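PDB 6T2N: glycoside hydrolase family 16 protein from Akkermansia muciniphila, which probably acts as an endo-acting O-glycanase, cutting internal beta-galactosidic linkages in the O-glycans of mucin. Local coordinates for residues L102-E107 and L271-G276; P155-I160 and Q288-K293; S195-S200 and I236-D241; M229-D234 and I248-T253. All coordinates share one frame; numbering follows the deposited sequence.

Contact 1 of 4, residues L102-E107 and L271-G276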
# COMPACT_ATOMS: atom_id res chain seq x y z
N LEU A 102 -3.84 -5.31 -11.74
CA LEU A 102 -2.36 -5.23 -11.75
C LEU A 102 -1.84 -6.62 -12.04
O LEU A 102 -2.06 -7.52 -11.20
CB LEU A 102 -1.90 -4.77 -10.38
CG LEU A 102 -2.51 -3.48 -9.86
CD1 LEU A 102 -2.08 -3.21 -8.41
CD2 LEU A 102 -2.12 -2.33 -10.77
N GLU A 103 -1.22 -6.77 -13.21
CA GLU A 103 -0.98 -8.09 -13.85
C GLU A 103 0.53 -8.33 -14.22
O GLU A 103 1.18 -7.47 -14.74
CB GLU A 103 -1.71 -8.24 -15.16
CG GLU A 103 -1.39 -9.60 -15.72
CD GLU A 103 -2.29 -10.02 -16.85
OE1 GLU A 103 -2.38 -9.18 -17.70
OE2 GLU A 103 -2.87 -11.15 -16.79
N THR A 104 1.02 -9.42 -13.58
CA THR A 104 2.46 -9.69 -13.32
C THR A 104 2.81 -10.76 -14.33
O THR A 104 2.09 -11.78 -14.40
CB THR A 104 2.76 -10.06 -11.86
OG1 THR A 104 2.32 -9.00 -10.98
CG2 THR A 104 4.22 -10.34 -11.67
N HIS A 105 3.80 -10.45 -15.14
CA HIS A 105 4.20 -11.25 -16.32
C HIS A 105 5.68 -11.56 -16.18
O HIS A 105 6.45 -10.59 -16.08
CB HIS A 105 4.04 -10.48 -17.65
CG HIS A 105 2.65 -10.12 -17.99
ND1 HIS A 105 1.84 -10.99 -18.64
CD2 HIS A 105 1.95 -8.99 -17.80
CE1 HIS A 105 0.67 -10.41 -18.82
NE2 HIS A 105 0.71 -9.18 -18.33
N PHE A 106 6.04 -12.84 -16.22
CA PHE A 106 7.43 -13.29 -16.47
C PHE A 106 7.83 -12.75 -17.85
O PHE A 106 7.33 -13.25 -18.82
CB PHE A 106 7.51 -14.80 -16.38
CG PHE A 106 8.85 -15.31 -16.78
CD1 PHE A 106 9.90 -15.27 -15.89
CD2 PHE A 106 9.08 -15.78 -18.07
CE1 PHE A 106 11.16 -15.73 -16.27
CE2 PHE A 106 10.34 -16.22 -18.45
CZ PHE A 106 11.38 -16.19 -17.55
N GLU A 107 8.68 -11.73 -17.92
CA GLU A 107 8.98 -11.00 -19.18
C GLU A 107 10.19 -10.07 -18.94
O GLU A 107 10.09 -9.10 -18.17
CB GLU A 107 7.74 -10.25 -19.66
CG GLU A 107 8.09 -8.97 -20.37
CD GLU A 107 6.91 -8.08 -20.72
OE1 GLU A 107 5.96 -7.98 -19.90
OE2 GLU A 107 6.95 -7.46 -21.77
N LEU A 271 -1.12 0.70 -4.39
CA LEU A 271 -1.65 -0.64 -4.78
C LEU A 271 -0.63 -1.27 -5.73
O LEU A 271 -0.32 -0.64 -6.74
CB LEU A 271 -3.01 -0.43 -5.42
CG LEU A 271 -3.98 0.45 -4.63
CD1 LEU A 271 -5.28 0.61 -5.38
CD2 LEU A 271 -4.28 -0.14 -3.29
N ASN A 272 -0.08 -2.42 -5.41
CA ASN A 272 1.03 -2.99 -6.21
C ASN A 272 1.10 -4.51 -6.01
O ASN A 272 0.58 -5.03 -4.98
CB ASN A 272 2.34 -2.26 -5.90
CG ASN A 272 2.91 -2.76 -4.59
OD1 ASN A 272 2.47 -2.36 -3.54
ND2 ASN A 272 3.78 -3.75 -4.63
N SER A 273 1.65 -5.23 -7.01
CA SER A 273 2.18 -6.60 -6.88
C SER A 273 3.68 -6.54 -7.15
O SER A 273 4.09 -6.22 -8.29
CB SER A 273 1.52 -7.54 -7.80
OG SER A 273 0.17 -7.73 -7.44
N ALA A 274 4.47 -6.81 -6.13
CA ALA A 274 5.90 -7.08 -6.30
C ALA A 274 6.09 -8.57 -6.57
O ALA A 274 5.10 -9.30 -6.54
CB ALA A 274 6.68 -6.65 -5.10
N VAL A 275 7.33 -8.95 -6.88
CA VAL A 275 7.77 -10.34 -7.13
C VAL A 275 9.04 -10.50 -6.31
O VAL A 275 9.84 -9.53 -6.26
CB VAL A 275 7.97 -10.61 -8.64
CG1 VAL A 275 8.31 -12.05 -8.93
CG2 VAL A 275 6.75 -10.24 -9.43
N GLY A 276 9.19 -11.63 -5.62
CA GLY A 276 10.37 -11.88 -4.78
C GLY A 276 10.46 -10.82 -3.70
O GLY A 276 9.43 -10.38 -3.22

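Contact 2 of 4, residues P155-I160 and Q288-K293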
# COMPACT_ATOMS: atom_id res chain seq x y z
N PRO A 155 -3.70 -12.61 -6.05
CA PRO A 155 -3.20 -13.69 -6.90
C PRO A 155 -2.69 -14.76 -5.95
O PRO A 155 -2.57 -14.47 -4.82
CB PRO A 155 -2.07 -13.01 -7.68
CG PRO A 155 -1.59 -11.93 -6.72
CD PRO A 155 -2.86 -11.39 -6.12
N LYS A 156 -2.40 -15.95 -6.44
CA LYS A 156 -1.71 -17.00 -5.64
C LYS A 156 -0.81 -17.80 -6.59
O LYS A 156 -1.36 -18.54 -7.44
CB LYS A 156 -2.71 -17.89 -4.90
CG LYS A 156 -2.13 -19.17 -4.33
CD LYS A 156 -3.12 -20.05 -3.63
CE LYS A 156 -2.43 -20.93 -2.62
NZ LYS A 156 -3.18 -22.19 -2.38
N THR A 157 0.51 -17.61 -6.42
CA THR A 157 1.62 -18.31 -7.11
C THR A 157 2.91 -18.01 -6.32
O THR A 157 2.93 -17.09 -5.47
CB THR A 157 1.65 -17.87 -8.58
OG1 THR A 157 2.26 -18.87 -9.40
CG2 THR A 157 2.37 -16.55 -8.78
N LYS A 158 3.97 -18.78 -6.58
CA LYS A 158 5.32 -18.61 -5.96
C LYS A 158 5.86 -17.21 -6.29
O LYS A 158 5.99 -16.86 -7.45
CB LYS A 158 6.25 -19.73 -6.43
CG LYS A 158 7.45 -20.06 -5.56
CD LYS A 158 7.92 -21.49 -5.76
CE LYS A 158 9.18 -21.84 -4.98
NZ LYS A 158 10.24 -20.81 -5.12
N GLY A 159 6.08 -16.42 -5.26
CA GLY A 159 6.92 -15.20 -5.30
C GLY A 159 6.10 -13.93 -5.41
O GLY A 159 6.68 -12.84 -5.24
N ILE A 160 4.80 -14.06 -5.69
CA ILE A 160 3.89 -12.88 -5.77
C ILE A 160 3.79 -12.22 -4.39
O ILE A 160 3.73 -12.93 -3.35
CB ILE A 160 2.52 -13.27 -6.37
CG1 ILE A 160 1.87 -12.03 -6.96
CG2 ILE A 160 1.61 -13.98 -5.39
CD1 ILE A 160 2.72 -11.41 -8.05
N GLN A 288 7.11 -20.03 -14.37
CA GLN A 288 5.97 -20.94 -14.09
C GLN A 288 4.96 -20.31 -13.11
O GLN A 288 5.35 -19.89 -12.00
CB GLN A 288 6.41 -22.27 -13.50
CG GLN A 288 5.27 -23.28 -13.61
CD GLN A 288 5.65 -24.66 -13.17
OE1 GLN A 288 6.64 -24.87 -12.47
NE2 GLN A 288 4.85 -25.63 -13.56
N GLY A 289 3.69 -20.35 -13.49
CA GLY A 289 2.55 -19.90 -12.69
C GLY A 289 2.06 -18.57 -13.19
O GLY A 289 0.96 -18.18 -12.76
N TYR A 290 2.85 -17.88 -14.03
CA TYR A 290 2.60 -16.49 -14.48
C TYR A 290 2.06 -16.56 -15.90
O TYR A 290 2.45 -17.45 -16.63
CB TYR A 290 3.87 -15.64 -14.36
CG TYR A 290 4.28 -15.37 -12.92
CD1 TYR A 290 4.88 -16.35 -12.14
CD2 TYR A 290 4.09 -14.14 -12.34
CE1 TYR A 290 5.23 -16.14 -10.82
CE2 TYR A 290 4.41 -13.91 -11.01
CZ TYR A 290 4.97 -14.91 -10.24
OH TYR A 290 5.31 -14.64 -8.94
N PRO A 291 1.17 -15.66 -16.36
CA PRO A 291 0.81 -14.44 -15.65
C PRO A 291 -0.14 -14.64 -14.47
O PRO A 291 -0.72 -15.67 -14.28
CB PRO A 291 0.08 -13.59 -16.71
CG PRO A 291 0.44 -14.25 -18.00
CD PRO A 291 0.46 -15.72 -17.63
N VAL A 292 -0.29 -13.58 -13.70
CA VAL A 292 -1.12 -13.62 -12.48
C VAL A 292 -1.67 -12.20 -12.37
O VAL A 292 -0.99 -11.28 -12.95
CB VAL A 292 -0.19 -14.16 -11.39
CG1 VAL A 292 -0.14 -13.34 -10.13
CG2 VAL A 292 -0.51 -15.61 -11.12
N LYS A 293 -2.87 -12.07 -11.78
CA LYS A 293 -3.60 -10.78 -11.60
C LYS A 293 -3.91 -10.42 -10.12
O LYS A 293 -4.26 -11.28 -9.32
CB LYS A 293 -4.91 -10.87 -12.39
CG LYS A 293 -4.77 -10.98 -13.89
CD LYS A 293 -6.11 -10.99 -14.62
CE LYS A 293 -5.99 -11.53 -16.03
NZ LYS A 293 -7.27 -11.44 -16.78

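Contact 3 of 4, residues S195-S200 and I236-D241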
# COMPACT_ATOMS: atom_id res chain seq x y z
N SER A 195 -0.90 -7.16 8.45
CA SER A 195 -1.05 -5.68 8.58
C SER A 195 -0.08 -5.17 9.64
O SER A 195 0.20 -5.93 10.62
CB SER A 195 -2.45 -5.32 8.89
OG SER A 195 -3.33 -6.28 8.32
N THR A 196 0.55 -4.03 9.37
CA THR A 196 1.91 -3.72 9.89
C THR A 196 2.10 -2.21 9.81
O THR A 196 1.67 -1.61 8.84
CB THR A 196 2.98 -4.62 9.22
OG1 THR A 196 2.80 -6.01 9.53
CG2 THR A 196 4.38 -4.34 9.68
N PHE A 197 2.60 -1.62 10.91
CA PHE A 197 2.97 -0.19 11.03
C PHE A 197 4.49 -0.09 11.20
O PHE A 197 5.09 -0.99 11.82
CB PHE A 197 2.23 0.41 12.21
CG PHE A 197 0.72 0.32 12.00
CD1 PHE A 197 0.04 1.29 11.39
CD2 PHE A 197 0.01 -0.71 12.66
CE1 PHE A 197 -1.33 1.27 11.44
CE2 PHE A 197 -1.37 -0.73 12.72
CZ PHE A 197 -2.04 0.27 12.11
N HIS A 198 5.09 0.91 10.57
CA HIS A 198 6.56 1.04 10.50
C HIS A 198 6.78 2.48 10.84
O HIS A 198 5.96 3.31 10.37
CB HIS A 198 7.19 0.79 9.10
CG HIS A 198 7.02 -0.57 8.51
ND1 HIS A 198 7.92 -1.59 8.74
CD2 HIS A 198 6.05 -1.08 7.72
CE1 HIS A 198 7.53 -2.67 8.12
NE2 HIS A 198 6.38 -2.39 7.50
N LEU A 199 7.81 2.71 11.63
CA LEU A 199 8.08 3.98 12.37
C LEU A 199 9.33 3.79 13.21
O LEU A 199 9.71 2.62 13.50
CB LEU A 199 6.92 4.40 13.27
CG LEU A 199 6.69 3.67 14.59
CD1 LEU A 199 5.81 4.58 15.39
CD2 LEU A 199 6.01 2.32 14.47
N SER A 200 9.98 4.88 13.53
CA SER A 200 11.22 4.77 14.31
C SER A 200 10.85 4.79 15.78
O SER A 200 9.74 5.18 16.15
CB SER A 200 12.20 5.81 13.93
OG SER A 200 12.01 6.95 14.74
N ILE A 236 -5.06 3.92 15.09
CA ILE A 236 -5.31 3.25 13.79
C ILE A 236 -5.66 1.76 13.99
O ILE A 236 -4.88 1.03 14.62
CB ILE A 236 -4.11 3.39 12.87
CG1 ILE A 236 -3.65 4.83 12.78
CG2 ILE A 236 -4.49 2.85 11.49
CD1 ILE A 236 -2.35 4.97 12.06
N LYS A 237 -6.81 1.37 13.43
CA LYS A 237 -7.31 -0.02 13.30
C LYS A 237 -7.06 -0.43 11.85
O LYS A 237 -7.38 0.39 11.00
CB LYS A 237 -8.82 -0.10 13.62
CG LYS A 237 -9.19 -0.10 15.09
CD LYS A 237 -10.36 0.82 15.51
CE LYS A 237 -10.19 1.41 16.91
NZ LYS A 237 -11.43 1.98 17.51
N LEU A 238 -6.48 -1.62 11.63
CA LEU A 238 -6.33 -2.33 10.33
C LEU A 238 -7.08 -3.66 10.41
O LEU A 238 -6.67 -4.57 11.16
CB LEU A 238 -4.86 -2.62 10.06
CG LEU A 238 -3.98 -1.38 9.97
CD1 LEU A 238 -2.58 -1.77 9.59
CD2 LEU A 238 -4.48 -0.34 8.99
N MET A 239 -8.13 -3.75 9.59
CA MET A 239 -8.99 -4.95 9.51
C MET A 239 -8.96 -5.54 8.10
O MET A 239 -8.59 -4.81 7.13
CB MET A 239 -10.43 -4.62 9.87
CG MET A 239 -10.65 -4.25 11.34
SD MET A 239 -12.20 -3.36 11.53
CE MET A 239 -11.67 -1.75 10.95
N VAL A 240 -9.24 -6.84 8.06
CA VAL A 240 -9.79 -7.60 6.91
C VAL A 240 -11.20 -7.96 7.32
O VAL A 240 -11.30 -8.76 8.25
CB VAL A 240 -9.13 -8.97 6.65
CG1 VAL A 240 -9.35 -9.41 5.22
CG2 VAL A 240 -7.66 -9.00 7.04
N ASP A 241 -12.20 -7.52 6.57
CA ASP A 241 -13.45 -8.31 6.61
C ASP A 241 -13.96 -8.20 8.03
O ASP A 241 -14.39 -9.24 8.61
CB ASP A 241 -13.20 -9.77 6.18
CG ASP A 241 -13.47 -10.02 4.71
OD1 ASP A 241 -13.28 -9.09 3.91
OD2 ASP A 241 -13.90 -11.12 4.39

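Contact 4 of 4, residues M229-D234 and I248-T253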
# COMPACT_ATOMS: atom_id res chain seq x y z
N MET A 229 -9.08 0.44 7.07
CA MET A 229 -8.31 1.21 8.04
C MET A 229 -9.21 2.31 8.61
O MET A 229 -9.56 3.22 7.86
CB MET A 229 -7.09 1.82 7.36
CG MET A 229 -6.39 2.77 8.27
SD MET A 229 -5.02 3.70 7.55
CE MET A 229 -5.94 4.86 6.54
N GLU A 230 -9.60 2.25 9.89
CA GLU A 230 -10.14 3.42 10.65
C GLU A 230 -8.96 4.14 11.33
O GLU A 230 -8.07 3.41 11.83
CB GLU A 230 -11.24 2.98 11.64
CG GLU A 230 -12.60 2.69 11.01
CD GLU A 230 -13.75 2.33 11.95
OE1 GLU A 230 -13.48 1.93 13.11
OE2 GLU A 230 -14.92 2.47 11.53
N TRP A 231 -8.96 5.48 11.36
CA TRP A 231 -7.80 6.34 11.75
C TRP A 231 -8.30 7.67 12.31
O TRP A 231 -8.84 8.47 11.53
CB TRP A 231 -6.89 6.51 10.52
CG TRP A 231 -5.72 7.44 10.61
CD1 TRP A 231 -5.05 7.79 11.74
CD2 TRP A 231 -5.03 8.09 9.54
NE1 TRP A 231 -4.01 8.62 11.44
CE2 TRP A 231 -3.98 8.84 10.10
CE3 TRP A 231 -5.20 8.15 8.15
CZ2 TRP A 231 -3.11 9.61 9.33
CZ3 TRP A 231 -4.33 8.91 7.39
CH2 TRP A 231 -3.29 9.63 7.97
N ASP A 232 -8.24 7.84 13.63
CA ASP A 232 -8.25 9.12 14.39
C ASP A 232 -6.83 9.63 14.67
O ASP A 232 -5.86 8.92 14.41
CB ASP A 232 -8.62 8.86 15.82
CG ASP A 232 -10.07 8.35 16.11
OD1 ASP A 232 -11.06 9.13 15.88
OD2 ASP A 232 -10.15 7.27 16.74
N LYS A 233 -6.75 10.74 15.37
CA LYS A 233 -5.53 11.20 16.07
C LYS A 233 -5.25 10.45 17.43
O LYS A 233 -4.14 10.82 17.98
CB LYS A 233 -5.76 12.58 16.64
CG LYS A 233 -6.63 12.51 17.89
CD LYS A 233 -7.13 13.86 18.41
CE LYS A 233 -8.41 13.70 19.18
NZ LYS A 233 -8.40 14.67 20.27
N ASP A 234 -6.11 9.46 17.75
CA ASP A 234 -5.89 8.63 18.96
C ASP A 234 -5.52 7.17 18.62
O ASP A 234 -4.74 6.59 19.45
CB ASP A 234 -7.10 8.68 19.87
CG ASP A 234 -7.13 9.90 20.78
OD1 ASP A 234 -6.13 10.15 21.52
OD2 ASP A 234 -8.14 10.60 20.74
N ILE A 248 -2.99 0.26 16.68
CA ILE A 248 -1.90 1.03 17.32
C ILE A 248 -2.55 2.18 18.12
O ILE A 248 -3.54 2.71 17.62
CB ILE A 248 -0.98 1.48 16.19
CG1 ILE A 248 0.32 2.04 16.76
CG2 ILE A 248 -1.65 2.48 15.26
CD1 ILE A 248 1.24 2.56 15.69
N ASP A 249 -2.12 2.47 19.37
CA ASP A 249 -2.57 3.69 20.10
C ASP A 249 -1.56 4.79 19.72
O ASP A 249 -0.35 4.57 19.91
CB ASP A 249 -2.78 3.40 21.59
CG ASP A 249 -2.94 4.62 22.51
OD1 ASP A 249 -2.93 5.78 21.96
OD2 ASP A 249 -3.04 4.40 23.78
N LEU A 250 -2.02 5.89 19.10
CA LEU A 250 -1.10 6.97 18.60
C LEU A 250 -0.48 7.79 19.79
O LEU A 250 0.53 8.54 19.58
CB LEU A 250 -1.88 7.86 17.62
CG LEU A 250 -1.78 7.50 16.14
CD1 LEU A 250 -1.51 6.02 15.92
CD2 LEU A 250 -3.05 7.92 15.41
N ASN A 251 -1.01 7.66 21.02
CA ASN A 251 -0.40 8.31 22.25
C ASN A 251 0.95 7.64 22.69
O ASN A 251 1.77 8.21 23.27
CB ASN A 251 -1.34 8.46 23.52
CG ASN A 251 -2.61 9.42 22.98
OD1 ASN A 251 -3.74 9.00 22.73
ND2 ASN A 251 -2.47 10.66 22.82
N THR A 252 1.26 6.47 21.97
CA THR A 252 2.52 5.68 22.09
C THR A 252 3.48 5.87 20.88
O THR A 252 4.68 5.52 21.00
CB THR A 252 2.24 4.19 22.27
OG1 THR A 252 1.84 3.80 20.95
CG2 THR A 252 1.20 3.87 23.33
N THR A 253 3.02 6.46 19.77
CA THR A 253 3.90 6.79 18.62
C THR A 253 4.29 8.28 18.65
O THR A 253 4.53 8.82 17.55
CB THR A 253 3.26 6.42 17.29
OG1 THR A 253 2.20 7.29 16.89
CG2 THR A 253 2.69 5.02 17.35

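Contact 1 of 4, residues L102-E107 and L271-G276
Leu102 and Thr104 point from one sheet of the glycoside hydrolase family 16 beta-sandwich onto Leu271, Ser273 and Val275 of the other. The strands are 7.3 Å apart at their axes and run almost in parallel, 8° from one another. They exchange no hydrogen bond, because this is packing of sheet on sheet: each strand finds its backbone partners in its own sheet, Leu102 with Phe294 on one side and Leu271 with Val135 on the other.

Leu102 makes its apolar contact with CD1, 4.2 Å from Leu271 CB; the same methyl has the carbonyl O of Leu271 as a van der Waals neighbour at 3.5 Å. In Thr104, OG1 sits beside the backbone N (chi1 -58°), which leaves CG2 anti to that N, beside the carbonyl carbon and on the side of Val275. There it passes alongside Val275 CG2, 3.4 Å away, the two side chains pointing opposite ways.

The polar part is carried by a third strand. Thr104 OG1 has its partner in Ser132 OG on strand 127-136, and the same serine hydroxyl is hydrogen-bonded to Ser273 O, so Ser132 links both sides of the contact. Across the gap itself, Thr104 OG1 rests 3.6 Å from Ser273 CB.

Contact 2 of 4, residues P155-I160 and Q288-K293
Tyr290 reaches across to the loop at Thr157-Ile160 and gives its hydroxyl proton to the carbonyl of Lys158, OH to O 2.8 Å. The C=O...OH angle is 136°, with the hydroxyl tilted 31° from the carbonyl plane, while the acceptor lies at the edge of the ring, near the ring's own plane. Tyr290 CG sits beside its backbone N (chi1 -69°), and from there the ring extends to the turn although the CB bond does not point that way. Tyr130 meets the same ring edge-to-face.

Thr157 is buried about as much. Its CG2 comes to the Tyr290 ring at a slant, 3.4 Å from CZ, and also touches Val292, CG2 to CG2 3.8 Å. Its OG1 lies 3.5 Å from Gly289 CA; the glycine, having no side chain, lets the hydroxyl come this close.

Thr157-Ile160 form a type II beta turn, with Gly159 in the position that needs positive phi. The turn sits in the connection between strands 146-153 and 160-168, which belong to different sheets of the sandwich, so Tyr290 holds the loop that links the two sheets. A phenylalanine in its place would probably keep much of the packing on Thr157 but leave the Lys158 carbonyl without its hydroxyl donor.

Val292, third in buried area, opens the strand that follows. It meets Ile160 tip to tip, CG1 to CG1 4.0 Å, and beyond it Pro155 CD lies 3.5 Å from Lys293 O.

Contact 3 of 4, residues S195-S200 and I236-D241
Ser195 meets Leu238 with its CB, 3.6 Å from Leu238 CD1, while its OG is turned to the carbonyl of Met182. Thr196 faces the other way; only its backbone N comes near the same methyl, and its backbone pairs with Asp181 of the neighbouring strand.

Phe197 follows and does most of the work. Leu238 approaches from the opposite direction and sets CD1 over one face of the ring, 3.3 Å from CZ. Ile236 takes the edge instead: its CG2 lies near the ring plane, 3.5 Å from Phe197 CE1, the two side chains crossing at a slant. With CG beside the backbone N (chi1 -61°), the ring lies between the two facing sheets of the beta-sandwich, to which strands 192-198 and 235-240 belong. The axes of 195-198 and 236-240 pass 8.1 Å apart and run roughly antiparallel at 153°, with no hydrogen bond between them, so the join is made by interdigitating side chains. An alanine at Phe197 is likely to leave Leu238 CD1 and Ile236 CG2 without the ring they pack against and open a gap between the sheets.

Ile180, from the strand beside Phe197, touches both Phe197 and Leu238.

Contact 4 of 4, residues M229-D234 and I248-T253
Leu250 N donates to Asp234 O at 2.8 Å, with an N-H...O angle of 154°. The backbones of 231-234 and 248-251 run 38° apart. Asp234 O also has Asp249 OD1 beside it at 3.2 Å, but both atoms are acceptors and no bond joins them. The carboxylate oxygen is occupied within its own segment: Asp249 CG lies anti to the backbone N (chi1 167°), and OD1 accepts from Asn251 N, making an Asx turn. Asp249 O takes the backbone N of Thr252, consistent with a backbone held curled next to Leu250.

Strands 225-231, 235-240 and 243-249 form an antiparallel meander. Ile248 pairs with Ile236 in it, and the bond from Leu250 to Asp234 continues that ladder by one rung, while Leu250 CD2 reaches Trp231 of the first strand. Leu250 carries the apolar side of the contact. Its CD2 lies at the edge of the Trp231 indole, near the ring plane and 4.1 Å from NE1, the side chains crossing at about a right angle. Trp231 NE1 itself is bonded to Phe263 O, which probably limits the rotation of the indole. Leu250 CB rests 3.7 Å from Lys233 O, a carbonyl taken up by Arg264.

Nearer the surface, the carboxylates of Asp234 and Asp249 lie 5.4 Å apart, OD1 to OD1, and would be expected to repel mildly.

In the fold
Contacts 1 and 3 are the buried ones: both join facing sheets by side chains alone, with no hydrogen bond across, but on opposite sides of the chain's centre, about 23 Å apart between centres. Contacts 2 and 4 are only partly buried and rely on a hydrogen bond to a backbone carbonyl, from a tyrosine hydroxyl in one and a main-chain N in the other. Each partly buried contact borders a buried one. Contact 2 meets contact 1 where Thr104 pairs with Val292 and Gly276 with Gly159; contact 4 meets contact 3 through strand 235-240, with Ile236 paired to Ile248 and Lys237 to Glu230. Contact 4 alone stays within one sheet.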